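Local coordinates for probable secreted solute-binding lipoprotein (Streptomyces coelicolor, PDB 3I3V) that probably captures a solute outside the cell for uptake by a membrane transporter, as a secreted lipoprotein of the bacterial solute-binding family, at residues V46-S58 against V68-T80. Sequence-based numbering, arbitrary orientation.
Sequences VNGDDLAQVYETS and VMVNLYDKTLAWT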
loop_
_atom_site.group_PDB
_atom_site.type_symbol
_atom_site.label_atom_id
_atom_site.label_comp_id
_atom_site.label_asym_id
_atom_site.label_seq_id
_atom_site.Cartn_x
_atom_site.Cartn_y
_atom_site.Cartn_z
ATOM N N VAL C 46 29.213 -23.862 -45.441
ATOM C CA VAL C 46 28.311 -23.591 -46.547
ATOM C C VAL C 46 28.317 -24.669 -47.617
ATOM O O VAL C 46 29.375 -25.137 -48.045
ATOM C CB VAL C 46 28.631 -22.229 -47.214
ATOM C CG1 VAL C 46 27.684 -21.987 -48.396
ATOM C CG2 VAL C 46 28.503 -21.107 -46.190
ATOM N N ASN C 47 27.117 -25.060 -48.033
ATOM C CA ASN C 47 26.919 -26.066 -49.073
ATOM C C ASN C 47 25.630 -25.725 -49.816
ATOM O O ASN C 47 24.741 -25.087 -49.257
ATOM C CB ASN C 47 26.814 -27.467 -48.461
ATOM C CG ASN C 47 28.166 -28.072 -48.158
ATOM O OD1 ASN C 47 28.935 -28.385 -49.068
ATOM N ND2 ASN C 47 28.464 -28.239 -46.882
ATOM N N GLY C 48 25.530 -26.162 -51.069
ATOM C CA GLY C 48 24.350 -25.867 -51.855
ATOM C C GLY C 48 23.401 -27.039 -51.953
ATOM O O GLY C 48 22.796 -27.438 -50.962
ATOM N N ASP C 49 23.274 -27.588 -53.155
ATOM C CA ASP C 49 22.392 -28.718 -53.412
ATOM C C ASP C 49 22.812 -29.988 -52.681
ATOM O O ASP C 49 21.978 -30.861 -52.420
ATOM C CB ASP C 49 22.332 -28.989 -54.918
ATOM C CG ASP C 49 21.581 -27.906 -55.670
ATOM O OD1 ASP C 49 21.687 -27.851 -56.916
ATOM O OD2 ASP C 49 20.873 -27.115 -55.010
ATOM N N ASP C 50 24.095 -30.088 -52.342
ATOM C CA ASP C 50 24.606 -31.265 -51.652
ATOM C C ASP C 50 24.761 -31.108 -50.130
ATOM O O ASP C 50 25.471 -31.887 -49.499
ATOM C CB ASP C 50 25.955 -31.673 -52.252
ATOM C CG ASP C 50 27.040 -30.637 -52.014
ATOM O OD1 ASP C 50 28.218 -30.920 -52.315
ATOM O OD2 ASP C 50 26.721 -29.531 -51.526
ATOM N N LEU C 51 24.113 -30.115 -49.534
ATOM C CA LEU C 51 24.236 -29.928 -48.086
ATOM C C LEU C 51 23.660 -31.121 -47.333
ATOM O O LEU C 51 24.284 -31.640 -46.405
ATOM C CB LEU C 51 23.525 -28.641 -47.635
ATOM C CG LEU C 51 23.471 -28.357 -46.126
ATOM C CD1 LEU C 51 23.096 -26.913 -45.910
ATOM C CD2 LEU C 51 22.451 -29.282 -45.432
ATOM N N ALA C 52 22.460 -31.537 -47.727
ATOM C CA ALA C 52 21.799 -32.673 -47.099
ATOM C C ALA C 52 22.711 -33.903 -47.087
ATOM O O ALA C 52 22.830 -34.574 -46.064
ATOM C CB ALA C 52 20.505 -32.987 -47.833
ATOM N N GLN C 53 23.349 -34.198 -48.219
ATOM C CA GLN C 53 24.252 -35.347 -48.317
ATOM C C GLN C 53 25.436 -35.161 -47.382
ATOM O O GLN C 53 25.795 -36.071 -46.643
ATOM C CB GLN C 53 24.784 -35.527 -49.757
ATOM C CG GLN C 53 23.763 -35.995 -50.815
ATOM C CD GLN C 53 22.739 -34.926 -51.235
ATOM O OE1 GLN C 53 21.844 -35.203 -52.044
ATOM N NE2 GLN C 53 22.865 -33.712 -50.692
ATOM N N VAL C 54 26.045 -33.977 -47.427
ATOM C CA VAL C 54 27.199 -33.674 -46.588
ATOM C C VAL C 54 26.825 -33.722 -45.121
ATOM O O VAL C 54 27.616 -34.167 -44.294
ATOM C CB VAL C 54 27.765 -32.280 -46.890
ATOM C CG1 VAL C 54 28.963 -31.981 -45.977
ATOM C CG2 VAL C 54 28.167 -32.204 -48.350
ATOM N N TYR C 55 25.622 -33.253 -44.795
ATOM C CA TYR C 55 25.184 -33.283 -43.406
ATOM C C TYR C 55 25.005 -34.729 -42.913
ATOM O O TYR C 55 25.379 -35.054 -41.791
ATOM C CB TYR C 55 23.872 -32.522 -43.229
ATOM C CG TYR C 55 23.298 -32.664 -41.837
ATOM C CD1 TYR C 55 23.816 -31.942 -40.767
ATOM C CD2 TYR C 55 22.261 -33.558 -41.586
ATOM C CE1 TYR C 55 23.319 -32.110 -39.480
ATOM C CE2 TYR C 55 21.754 -33.732 -40.306
ATOM C CZ TYR C 55 22.290 -33.004 -39.258
ATOM O OH TYR C 55 21.784 -33.183 -37.995
ATOM N N GLU C 56 24.435 -35.593 -43.747
ATOM C CA GLU C 56 24.229 -36.988 -43.348
ATOM C C GLU C 56 25.561 -37.700 -43.123
ATOM O O GLU C 56 25.704 -38.508 -42.205
ATOM C CB GLU C 56 23.373 -37.714 -44.395
ATOM C CG GLU C 56 21.976 -37.126 -44.470
ATOM C CD GLU C 56 21.087 -37.788 -45.501
ATOM O OE1 GLU C 56 21.558 -38.719 -46.188
ATOM O OE2 GLU C 56 19.912 -37.370 -45.621
ATOM N N THR C 57 26.553 -37.383 -43.944
ATOM C CA THR C 57 27.861 -37.993 -43.767
ATOM C C THR C 57 28.456 -37.521 -42.437
ATOM O O THR C 57 29.151 -38.276 -41.760
ATOM C CB THR C 57 28.812 -37.610 -44.901
ATOM O OG1 THR C 57 28.204 -37.927 -46.160
ATOM C CG2 THR C 57 30.126 -38.364 -44.762
ATOM N N SER C 58 28.184 -36.272 -42.063
ATOM C CA SER C 58 28.688 -35.730 -40.799
ATOM C C SER C 58 27.936 -36.318 -39.614
ATOM O O SER C 58 28.509 -36.530 -38.555
ATOM C CB SER C 58 28.541 -34.208 -40.756
ATOM O OG SER C 58 29.578 -33.568 -41.475
ATOM N N VAL C 68 21.140 -26.562 -38.749
ATOM C CA VAL C 68 21.162 -26.704 -40.195
ATOM C C VAL C 68 20.190 -25.732 -40.843
ATOM O O VAL C 68 19.122 -25.465 -40.311
ATOM C CB VAL C 68 20.785 -28.143 -40.619
ATOM C CG1 VAL C 68 21.015 -28.317 -42.112
ATOM C CG2 VAL C 68 21.597 -29.156 -39.819
HETATM N N MSE C 69 20.563 -25.186 -41.989
HETATM C CA MSE C 69 19.677 -24.269 -42.682
HETATM C C MSE C 69 19.430 -24.776 -44.085
HETATM O O MSE C 69 20.213 -24.512 -44.993
HETATM C CB MSE C 69 20.276 -22.866 -42.717
HETATM C CG MSE C 69 20.466 -22.245 -41.333
HETATM SE SE MSE C 69 21.197 -20.437 -41.397
HETATM C CE MSE C 69 19.678 -19.577 -42.243
ATOM N N VAL C 70 18.331 -25.506 -44.250
ATOM C CA VAL C 70 17.947 -26.079 -45.542
ATOM C C VAL C 70 16.443 -25.992 -45.748
ATOM O O VAL C 70 15.682 -25.764 -44.806
ATOM C CB VAL C 70 18.307 -27.589 -45.661
ATOM C CG1 VAL C 70 19.562 -27.763 -46.449
ATOM C CG2 VAL C 70 18.426 -28.221 -44.269
ATOM N N ASN C 71 16.018 -26.202 -46.988
ATOM C CA ASN C 71 14.609 -26.161 -47.300
ATOM C C ASN C 71 14.029 -27.553 -47.085
ATOM O O ASN C 71 14.740 -28.481 -46.687
ATOM C CB ASN C 71 14.379 -25.704 -48.745
ATOM C CG ASN C 71 15.050 -26.620 -49.770
ATOM O OD1 ASN C 71 14.494 -26.889 -50.846
ATOM N ND2 ASN C 71 16.252 -27.086 -49.451
ATOM N N LEU C 72 12.734 -27.687 -47.347
ATOM C CA LEU C 72 12.047 -28.951 -47.177
ATOM C C LEU C 72 11.829 -29.610 -48.525
ATOM O O LEU C 72 11.045 -29.129 -49.344
ATOM C CB LEU C 72 10.694 -28.741 -46.492
ATOM C CG LEU C 72 9.975 -30.057 -46.173
ATOM C CD1 LEU C 72 10.765 -30.795 -45.093
ATOM C CD2 LEU C 72 8.547 -29.795 -45.711
ATOM N N TYR C 73 12.538 -30.706 -48.760
ATOM C CA TYR C 73 12.383 -31.444 -50.000
ATOM C C TYR C 73 12.627 -32.921 -49.717
ATOM O O TYR C 73 12.984 -33.295 -48.597
ATOM C CB TYR C 73 13.345 -30.928 -51.078
ATOM C CG TYR C 73 14.809 -31.239 -50.856
ATOM C CD1 TYR C 73 15.542 -30.602 -49.850
ATOM C CD2 TYR C 73 15.469 -32.164 -51.666
ATOM C CE1 TYR C 73 16.907 -30.883 -49.659
ATOM C CE2 TYR C 73 16.817 -32.454 -51.487
ATOM C CZ TYR C 73 17.533 -31.815 -50.489
ATOM O OH TYR C 73 18.874 -32.088 -50.342
ATOM N N ASP C 74 12.439 -33.750 -50.736
ATOM C CA ASP C 74 12.593 -35.200 -50.621
ATOM C C ASP C 74 13.527 -35.718 -49.523
ATOM O O ASP C 74 13.085 -36.399 -48.596
ATOM C CB ASP C 74 13.035 -35.790 -51.964
ATOM C CG ASP C 74 13.002 -37.309 -51.964
ATOM O OD1 ASP C 74 14.071 -37.933 -52.160
ATOM O OD2 ASP C 74 11.901 -37.876 -51.761
ATOM N N LYS C 75 14.814 -35.406 -49.632
ATOM C CA LYS C 75 15.793 -35.875 -48.658
ATOM C C LYS C 75 15.598 -35.416 -47.210
ATOM O O LYS C 75 15.581 -36.245 -46.304
ATOM C CB LYS C 75 17.209 -35.517 -49.128
ATOM C CG LYS C 75 18.307 -36.033 -48.214
ATOM C CD LYS C 75 19.661 -36.123 -48.926
ATOM C CE LYS C 75 19.849 -37.461 -49.589
ATOM N NZ LYS C 75 19.791 -38.545 -48.575
ATOM N N THR C 76 15.453 -34.111 -46.985
ATOM C CA THR C 76 15.284 -33.598 -45.624
ATOM C C THR C 76 13.919 -33.960 -45.059
ATOM O O THR C 76 13.671 -33.816 -43.872
ATOM C CB THR C 76 15.479 -32.044 -45.554
ATOM O OG1 THR C 76 14.449 -31.377 -46.295
ATOM C CG2 THR C 76 16.842 -31.656 -46.122
ATOM N N LEU C 77 13.044 -34.450 -45.924
ATOM C CA LEU C 77 11.703 -34.853 -45.534
ATOM C C LEU C 77 11.789 -36.136 -44.692
ATOM O O LEU C 77 10.855 -36.489 -43.973
ATOM C CB LEU C 77 10.890 -35.107 -46.801
ATOM C CG LEU C 77 9.453 -34.626 -47.007
ATOM C CD1 LEU C 77 9.123 -33.437 -46.145
ATOM C CD2 LEU C 77 9.293 -34.287 -48.486
ATOM N N ALA C 78 12.928 -36.815 -44.782
ATOM C CA ALA C 78 13.155 -38.067 -44.064
ATOM C C ALA C 78 13.982 -37.925 -42.791
ATOM O O ALA C 78 14.156 -38.899 -42.067
ATOM C CB ALA C 78 13.839 -39.077 -44.988
ATOM N N TRP C 79 14.486 -36.729 -42.515
ATOM C CA TRP C 79 15.316 -36.512 -41.331
ATOM C C TRP C 79 14.615 -36.650 -39.991
ATOM O O TRP C 79 15.180 -37.198 -39.054
ATOM C CB TRP C 79 15.974 -35.126 -41.383
ATOM C CG TRP C 79 17.101 -35.012 -42.365
ATOM C CD1 TRP C 79 17.643 -36.019 -43.121
ATOM C CD2 TRP C 79 17.881 -33.842 -42.642
ATOM N NE1 TRP C 79 18.712 -35.549 -43.839
ATOM C CE2 TRP C 79 18.881 -34.215 -43.566
ATOM C CE3 TRP C 79 17.832 -32.513 -42.198
ATOM C CZ2 TRP C 79 19.828 -33.306 -44.055
ATOM C CZ3 TRP C 79 18.775 -31.610 -42.686
ATOM C CH2 TRP C 79 19.756 -32.012 -43.605
ATOM N N THR C 80 13.396 -36.139 -39.899
ATOM C CA THR C 80 12.663 -36.165 -38.644
ATOM C C THR C 80 12.326 -37.563 -38.142
ATOM O O THR C 80 12.587 -37.884 -36.989
ATOM C CB THR C 80 11.356 -35.345 -38.739
ATOM O OG1 THR C 80 11.655 -34.028 -39.211
ATOM C CG2 THR C 80 10.701 -35.224 -37.374
HETATM O O HOH W 1 20.723 -30.461 -49.667
#
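Val68 meets helix 51-58 with both of its methyls. CG1 touches Leu51 CD2, and Val68 CG2 lies 3.4 Å from Tyr55 CE1, at an oblique approach to the ring. Two residues on, Val70 CG1 presses on Leu51 CD2 at 3.4 Å, a tight carbon pair. Leu51 turns CG anti to its own backbone nitrogen (chi1 175°), which carries its methyls to the strand. Past the strand end, Tyr73 reaches the first turn of the helix through a water. Tyr73 OH lies 2.6 Å from this water, which donates to Asp49 O and accepts from Ala52 N. The water thus satisfies a backbone N-H at the helix start. Lys75 lays its CD against Ala52 CB, then bends at its last two torsions. That bend puts Lys75 NZ 3.0 Å from Glu56 OE1, on the syn side and somewhat out of the carboxylate plane, in a salt bridge. Thr76 OG1 braces the loop by donating to Asn71 O and accepting from Tyr73 N. Trp79 sits between Thr76 CG2 on one face and Tyr55 CD2 on the opposite face. The Tyr55 and Trp79 ring planes are 46° apart. Trp79 NE1 donates in its ring plane to Glu56 OE2 at 2.8 Å, nearly straight at 164°, and Glu56 OE2 accepts on its anti lone pair. A leucine in place of Glu56 would probably leave the Trp79 N-H without its acceptor and the Lys75 ammonium without its countercharge. Beyond the contact, Trp291 of strand 289-292 packs edge-to-face with Trp79, and Tyr55 OH is hydrogen-bonded to Ala84 O. Helix 51-60 links strand 41-46 to strand 67-70, parallel strands flanking strand 9-14: a right-handed beta-alpha-beta crossover, as in the lobes of periplasmic binding proteins.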